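Local coordinates for protein CD180 antigen (Mus musculus, PDB 3T6Q) that may cooperate with MD-1 and TLR4 to mediate the innate response of B-cells to bacterial lipopolysaccharide, leading to NF-kappa-B activation, at residues E241-P245 with A246-G250. Sequence-based numbering, arbitrary orientation.
Sequences EDISP and AVFEG. With CU (copper (II) ion), chain J.
The carbonyl oxygen of P245 is gripped twice, by a water 2.6 Å from P245 O and by the F248 backbone, with F248 N to P245 O at 3.2 Å. The same water also donates to E249 OE2, bridging the first turn of the 3-10 segment to the carboxylate. That carboxylate, on a chain bent at chi2 (-69°), binds the copper ion through E249 OE2, 2.0 Å from the metal; H275 NE2 is the protein's second ligand. One residue earlier, V247 N bonds to S244 O, so two successive i to i+3 bonds start the 3-10 turn, each donor lying well above its acceptor's carbonyl plane. The F248 ring swings back alongside the preceding residues because CG is anti to its own carbonyl carbon (chi1 -56°), and F248 CE2 reaches I243 CG2 at 3.9 Å, the two side chains crossing at about a right angle. V247 CG2 rests 3.8 Å from D242 O; E241 OE2 comes within 4.2 Å of V247 CG2, while E241 OE1 accepts a hydrogen bond from L215 N. The turn lies in the loop joining strands 226-231 and 255-260 of the leucine-rich-repeat solenoid, with I243 and V247 against L215 of helix 215-221 and F248 meeting F219 and stacking edge-to-face with F277.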
# COMPACT_ATOMS: atom_id res chain seq x y z
N GLU A 241 -16.43 21.51 1.07
CA GLU A 241 -17.76 21.45 0.47
C GLU A 241 -18.67 22.57 1.04
O GLU A 241 -18.51 23.01 2.19
CB GLU A 241 -18.39 20.04 0.55
CG GLU A 241 -18.85 19.57 1.94
CD GLU A 241 -19.93 18.48 1.88
OE1 GLU A 241 -19.70 17.35 2.35
OE2 GLU A 241 -21.02 18.77 1.36
N ASP A 242 -19.61 23.03 0.23
CA ASP A 242 -20.56 24.07 0.63
C ASP A 242 -21.42 23.58 1.79
O ASP A 242 -22.02 22.51 1.70
CB ASP A 242 -21.44 24.48 -0.56
CG ASP A 242 -20.62 24.94 -1.78
OD1 ASP A 242 -19.66 25.74 -1.62
OD2 ASP A 242 -20.93 24.49 -2.91
N ILE A 243 -21.43 24.33 2.89
CA ILE A 243 -22.25 23.96 4.06
C ILE A 243 -23.54 24.78 4.05
O ILE A 243 -23.50 26.01 3.98
CB ILE A 243 -21.52 24.16 5.42
CG1 ILE A 243 -20.25 23.29 5.49
CG2 ILE A 243 -22.44 23.85 6.59
CD1 ILE A 243 -20.50 21.81 5.74
N SER A 244 -24.68 24.10 4.09
CA SER A 244 -25.98 24.78 4.21
C SER A 244 -26.88 23.85 5.02
O SER A 244 -26.45 22.72 5.30
CB SER A 244 -26.57 25.00 2.82
OG SER A 244 -26.87 23.75 2.22
N PRO A 245 -28.09 24.31 5.43
CA PRO A 245 -28.99 23.44 6.23
C PRO A 245 -29.27 22.10 5.54
O PRO A 245 -29.45 21.09 6.24
CB PRO A 245 -30.28 24.28 6.33
CG PRO A 245 -29.81 25.69 6.25
CD PRO A 245 -28.65 25.67 5.29
N ALA A 246 -29.30 22.09 4.20
CA ALA A 246 -29.59 20.85 3.43
C ALA A 246 -28.71 19.64 3.79
O ALA A 246 -29.17 18.52 3.76
CB ALA A 246 -29.52 21.09 1.92
N VAL A 247 -27.42 19.89 4.08
CA VAL A 247 -26.47 18.83 4.34
C VAL A 247 -26.91 17.92 5.50
O VAL A 247 -26.65 16.72 5.50
CB VAL A 247 -25.07 19.46 4.61
CG1 VAL A 247 -24.11 18.46 5.22
CG2 VAL A 247 -24.49 20.06 3.31
N PHE A 248 -27.58 18.49 6.49
CA PHE A 248 -27.81 17.82 7.79
C PHE A 248 -29.17 17.13 7.96
O PHE A 248 -29.49 16.64 9.06
CB PHE A 248 -27.61 18.83 8.92
CG PHE A 248 -26.25 19.48 8.88
CD1 PHE A 248 -25.09 18.72 9.13
CD2 PHE A 248 -26.12 20.82 8.58
CE1 PHE A 248 -23.82 19.31 9.09
CE2 PHE A 248 -24.85 21.42 8.52
CZ PHE A 248 -23.70 20.66 8.78
N GLU A 249 -29.96 17.11 6.89
CA GLU A 249 -31.34 16.56 6.92
C GLU A 249 -31.44 15.19 7.61
O GLU A 249 -32.35 14.97 8.42
CB GLU A 249 -31.90 16.53 5.48
CG GLU A 249 -32.22 17.93 4.95
CD GLU A 249 -33.41 18.58 5.65
OE1 GLU A 249 -34.57 18.42 5.15
OE2 GLU A 249 -33.24 19.28 6.69
N GLY A 250 -30.50 14.29 7.30
CA GLY A 250 -30.50 12.92 7.88
C GLY A 250 -30.36 12.89 9.39
O GLY A 250 -30.77 11.93 10.06
CU CU J . -34.86 20.17 7.46
O HOH W 1 -30.86 20.03 8.18